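Local coordinates for nucleotidyltransferase-like protein (Exiguobacterium sibiricum, PDB 3C18), which is probably related to nucleotidyltransferases by fold, with a helical YgxA-like substrate-binding region and a helix-turn-helix region, its own reaction being unestablished, at residues 36-41 with 55-60; 40-45 with 65-70. All coordinates share one frame; numbering follows the deposited sequence.

Interaction 1: 36-41 with 55-60; sequences DQFDVL and VKHYRL
The loop 36-39 that leads into strand 40-46 faces strand 53-60 across a gap too wide for backbone pairing, with Phe38 CA and His57 CA 8.9 Å apart, so that side chains and one water bridge it. The edge of the Phe38 ring is turned toward the face of the His57 imidazole, an edge-to-face pair with centroids 4.6 Å apart and planes at 53°. Phe38 CE2 makes the nearest approach, 3.5 Å from His57 CG, lying above the imidazole plane but displaced to its rim. His57 CG is anti to its own carbonyl carbon (chi1 -74°), which turns the ring into the gap, one face toward the Phe38 edge. At the imidazole edge, in its plane, the water joins the segments: it donates to Asp36 OD2 at 2.5 Å and hydrogen-bonds His57 NE2 at 2.9 Å. The carboxylate and imidazole planes stand 71° apart, and OD2 and NE2, 4.1 Å from each other, meet through this water. Arg86, in a salt bridge to OD1, and Ser66 and His68, both bonded to OD2, join the water in holding the Asp36 carboxylate in place. His57 ND1 bonds Tyr286 OH of the second subunit, so both imidazole nitrogens have partners. A glycerol, probably from the crystallisation liquor, lies beside the Phe38 side chain and bonds Asp36 O. The arrangement is a water-bridged polar and aromatic cluster of the nucleotidyltransferase-like domain at the subunit interface, where its mixed sheet runs on into the second subunit.

Interaction 2: 40-45 with 65-70; sequences VLLLVI and VSLHLV
Two neighbouring parallel strands of the mixed sheet in the nucleotidyltransferase-like domain meet here, Val40 pairing with Val65 and the register running unbroken to Ile45 with Val70. Five backbone hydrogen bonds join them, from Ser66 N to Val40 O, Leu42 N to Ser66 O, His68 N to Leu42 O, Val44 N to His68 O and Val70 N to Val44 O. The segment axes are 4.7 Å apart at an 18° angle. On the face bearing Val40, Leu42, Val44, Val65, Leu67 and Leu69, Leu42 CD1 touches Val65 CG1 at 3.7 Å. The two methyls of Val44 part company: CG1, anti to the backbone N (chi1 -178°), meets Leu69 CD1 at 3.5 Å, while CG2 reaches Leu67 CD2. Helix 2-15 packs on this side through Tyr13 and Ile9. Leu41, Leu43, Ile45, Ser66, His68 and Val70 share the other face, where Leu41 CD1 lies 3.7 Å from His68 CD2. Buried His68 bonds Trp53 NE1 through ND1 and Asp36 OD2 through NE2, which fixes its ring rotation. The backbone bonds thus hold the strands in register, and the buried polar groups beside Leu41 are satisfied, the imidazole by Trp53 and Asp36, the Ser66 hydroxyl by Asp36 OD2.

Interactions 1 and 2, centres about 8 Å apart, share Val40 and Leu41 and both reach the same sheet. Strand 63-71 lies between strands 53-60 and 40-46, and probable hydrogen bonds tie it to strand 53-60, outermost within this chain: Lys56 O to Leu67 N and Tyr58 O to Val65 N, both 2.8 Å. Asp36 connects the two contacts through OD2, which bonds side chains of segment 65-70 as well as the water of interaction 1. His57 CD2 packs 3.4 Å from Ser66 OG, and Phe38 CD2 lies equally near Val65 C. No active site is established here, though the glycerol of interaction 1 may mark a pocket.

Interaction 1: 36-41 with 55-60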
# COMPACT_ATOMS: atom_id res chain seq x y z
N ASP A 36 15.73 11.39 9.51
CA ASP A 36 15.05 12.42 8.72
C ASP A 36 15.97 13.52 8.25
O ASP A 36 15.55 14.65 8.06
CB ASP A 36 13.95 13.07 9.56
CG ASP A 36 12.66 12.24 9.59
OD1 ASP A 36 12.63 11.21 8.92
OD2 ASP A 36 11.68 12.67 10.24
N GLN A 37 17.24 13.18 8.08
CA GLN A 37 18.27 14.16 7.58
C GLN A 37 18.55 15.23 8.62
O GLN A 37 19.05 16.34 8.32
CB GLN A 37 17.87 14.81 6.25
CG GLN A 37 18.02 13.86 5.05
CD GLN A 37 16.80 12.97 4.85
OE1 GLN A 37 15.67 13.39 5.10
NE2 GLN A 37 17.02 11.75 4.39
N PHE A 38 18.18 14.87 9.84
CA PHE A 38 18.46 15.66 11.05
C PHE A 38 19.52 14.96 11.88
O PHE A 38 20.02 13.91 11.49
CB PHE A 38 17.18 15.90 11.87
CG PHE A 38 16.37 17.06 11.39
CD1 PHE A 38 16.65 17.65 10.18
CD2 PHE A 38 15.34 17.56 12.12
CE1 PHE A 38 15.92 18.73 9.73
CE2 PHE A 38 14.61 18.62 11.67
CZ PHE A 38 14.89 19.20 10.47
N ASP A 39 19.82 15.53 13.05
CA ASP A 39 20.95 15.12 13.89
C ASP A 39 20.54 14.08 14.91
O ASP A 39 21.32 13.20 15.28
CB ASP A 39 21.54 16.32 14.66
CG ASP A 39 22.07 17.40 13.75
OD1 ASP A 39 22.78 17.05 12.79
OD2 ASP A 39 21.80 18.60 13.98
N VAL A 40 19.33 14.26 15.43
CA VAL A 40 18.76 13.35 16.41
C VAL A 40 17.30 13.17 16.12
O VAL A 40 16.60 14.12 15.83
CB VAL A 40 18.94 13.85 17.87
CG1 VAL A 40 18.18 12.96 18.84
CG2 VAL A 40 20.42 13.89 18.23
N LEU A 41 16.85 11.92 16.19
CA LEU A 41 15.43 11.62 16.04
C LEU A 41 14.93 11.13 17.39
O LEU A 41 15.51 10.28 18.03
CB LEU A 41 15.18 10.58 14.95
CG LEU A 41 13.70 10.37 14.58
CD1 LEU A 41 13.50 10.22 13.11
CD2 LEU A 41 13.06 9.22 15.31
N VAL A 55 4.62 14.35 13.30
CA VAL A 55 6.05 14.77 13.33
C VAL A 55 6.18 16.27 13.60
O VAL A 55 5.38 17.07 13.15
CB VAL A 55 6.78 14.45 12.04
CG1 VAL A 55 8.27 14.87 12.14
CG2 VAL A 55 6.60 12.99 11.66
N LYS A 56 7.21 16.59 14.36
CA LYS A 56 7.57 17.97 14.71
C LYS A 56 9.08 18.11 14.49
O LYS A 56 9.82 17.18 14.70
CB LYS A 56 7.23 18.22 16.18
CG LYS A 56 5.81 17.83 16.57
CD LYS A 56 5.49 18.18 18.02
CE LYS A 56 4.13 17.60 18.48
NZ LYS A 56 3.54 18.19 19.74
N HIS A 57 9.49 19.28 14.01
CA HIS A 57 10.92 19.59 13.72
C HIS A 57 11.40 20.80 14.50
O HIS A 57 10.80 21.86 14.46
CB HIS A 57 11.15 19.91 12.24
CG HIS A 57 11.11 18.72 11.34
ND1 HIS A 57 11.07 18.83 9.97
CD2 HIS A 57 11.06 17.40 11.62
CE1 HIS A 57 11.03 17.61 9.44
NE2 HIS A 57 11.04 16.73 10.42
N TYR A 58 12.52 20.61 15.17
CA TYR A 58 13.14 21.60 16.03
C TYR A 58 14.62 21.80 15.75
O TYR A 58 15.30 20.94 15.22
CB TYR A 58 13.09 21.09 17.49
CG TYR A 58 11.71 20.79 18.00
CD1 TYR A 58 10.87 21.82 18.44
CD2 TYR A 58 11.24 19.48 18.08
CE1 TYR A 58 9.61 21.55 18.91
CE2 TYR A 58 9.98 19.20 18.56
CZ TYR A 58 9.17 20.24 18.96
OH TYR A 58 7.92 19.96 19.44
N ARG A 59 15.11 22.98 16.12
CA ARG A 59 16.57 23.21 16.27
C ARG A 59 16.81 23.76 17.68
O ARG A 59 16.15 24.70 18.15
CB ARG A 59 17.18 24.14 15.22
CG ARG A 59 18.71 24.05 15.21
CD ARG A 59 19.31 24.83 14.06
NE ARG A 59 19.08 26.25 14.19
CZ ARG A 59 19.38 27.13 13.25
NH1 ARG A 59 19.93 26.73 12.12
NH2 ARG A 59 19.13 28.41 13.43
N LEU A 60 17.69 23.09 18.39
CA LEU A 60 18.03 23.52 19.74
C LEU A 60 19.51 23.79 19.74
O LEU A 60 20.36 22.88 19.74
CB LEU A 60 17.63 22.52 20.82
CG LEU A 60 18.00 23.02 22.22
CD1 LEU A 60 17.50 24.45 22.49
CD2 LEU A 60 17.52 22.07 23.29
O HOH W 1 10.36 14.35 8.86

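Interaction 2: 40-45 with 65-70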
# COMPACT_ATOMS: atom_id res chain seq x y z
N VAL A 40 19.33 14.26 15.43
CA VAL A 40 18.76 13.35 16.41
C VAL A 40 17.30 13.17 16.12
O VAL A 40 16.60 14.12 15.83
CB VAL A 40 18.94 13.85 17.87
CG1 VAL A 40 18.18 12.96 18.84
CG2 VAL A 40 20.42 13.89 18.23
N LEU A 41 16.85 11.92 16.19
CA LEU A 41 15.43 11.62 16.04
C LEU A 41 14.93 11.13 17.39
O LEU A 41 15.51 10.28 18.03
CB LEU A 41 15.18 10.58 14.95
CG LEU A 41 13.70 10.37 14.58
CD1 LEU A 41 13.50 10.22 13.11
CD2 LEU A 41 13.06 9.22 15.31
N LEU A 42 13.87 11.75 17.84
CA LEU A 42 13.23 11.35 19.06
C LEU A 42 11.93 10.67 18.71
O LEU A 42 11.14 11.17 17.94
CB LEU A 42 12.92 12.57 19.93
CG LEU A 42 14.05 13.29 20.64
CD1 LEU A 42 13.52 14.59 21.26
CD2 LEU A 42 14.68 12.39 21.70
N LEU A 43 11.71 9.52 19.33
CA LEU A 43 10.49 8.75 19.15
C LEU A 43 9.76 8.71 20.45
O LEU A 43 10.23 8.14 21.44
CB LEU A 43 10.79 7.33 18.65
CG LEU A 43 9.59 6.38 18.63
CD1 LEU A 43 8.60 6.77 17.50
CD2 LEU A 43 10.06 4.93 18.49
N VAL A 44 8.60 9.34 20.44
CA VAL A 44 7.75 9.45 21.63
C VAL A 44 6.55 8.54 21.44
O VAL A 44 5.79 8.72 20.50
CB VAL A 44 7.25 10.93 21.84
CG1 VAL A 44 6.42 11.05 23.08
CG2 VAL A 44 8.47 11.90 21.91
N ILE A 45 6.41 7.54 22.31
CA ILE A 45 5.25 6.64 22.28
C ILE A 45 4.27 7.07 23.36
O ILE A 45 4.61 7.22 24.53
CB ILE A 45 5.59 5.17 22.40
CG1 ILE A 45 6.60 4.77 21.32
CG2 ILE A 45 4.30 4.32 22.17
CD1 ILE A 45 8.06 5.05 21.70
N VAL A 65 16.54 18.41 15.51
CA VAL A 65 15.83 17.29 16.10
C VAL A 65 14.49 17.07 15.43
O VAL A 65 13.69 17.97 15.34
CB VAL A 65 15.58 17.55 17.62
CG1 VAL A 65 14.92 16.36 18.31
CG2 VAL A 65 16.88 17.92 18.30
N SER A 66 14.30 15.85 14.94
CA SER A 66 12.99 15.39 14.46
C SER A 66 12.28 14.60 15.57
O SER A 66 12.84 13.70 16.16
CB SER A 66 13.12 14.49 13.22
OG SER A 66 11.84 14.23 12.69
N LEU A 67 11.05 14.96 15.83
CA LEU A 67 10.25 14.25 16.80
C LEU A 67 9.07 13.52 16.15
O LEU A 67 8.16 14.14 15.56
CB LEU A 67 9.80 15.20 17.89
CG LEU A 67 9.22 14.58 19.16
CD1 LEU A 67 9.50 15.44 20.35
CD2 LEU A 67 7.73 14.37 18.97
N HIS A 68 9.11 12.20 16.27
CA HIS A 68 8.01 11.32 15.88
C HIS A 68 7.15 10.96 17.08
O HIS A 68 7.62 10.37 18.03
CB HIS A 68 8.53 10.08 15.16
CG HIS A 68 8.99 10.35 13.75
ND1 HIS A 68 8.41 9.77 12.64
CD2 HIS A 68 9.95 11.19 13.28
CE1 HIS A 68 9.02 10.21 11.55
NE2 HIS A 68 9.95 11.08 11.90
N LEU A 69 5.90 11.38 17.01
CA LEU A 69 4.89 11.14 18.04
C LEU A 69 3.96 10.09 17.47
O LEU A 69 3.31 10.32 16.45
CB LEU A 69 4.11 12.43 18.35
CG LEU A 69 3.17 12.38 19.57
CD1 LEU A 69 3.93 12.07 20.84
CD2 LEU A 69 2.42 13.68 19.72
N VAL A 70 3.95 8.91 18.11
CA VAL A 70 3.17 7.77 17.63
C VAL A 70 2.35 7.14 18.74
O VAL A 70 2.83 6.99 19.84
CB VAL A 70 4.09 6.69 17.08
CG1 VAL A 70 3.29 5.53 16.50
CG2 VAL A 70 5.00 7.29 16.01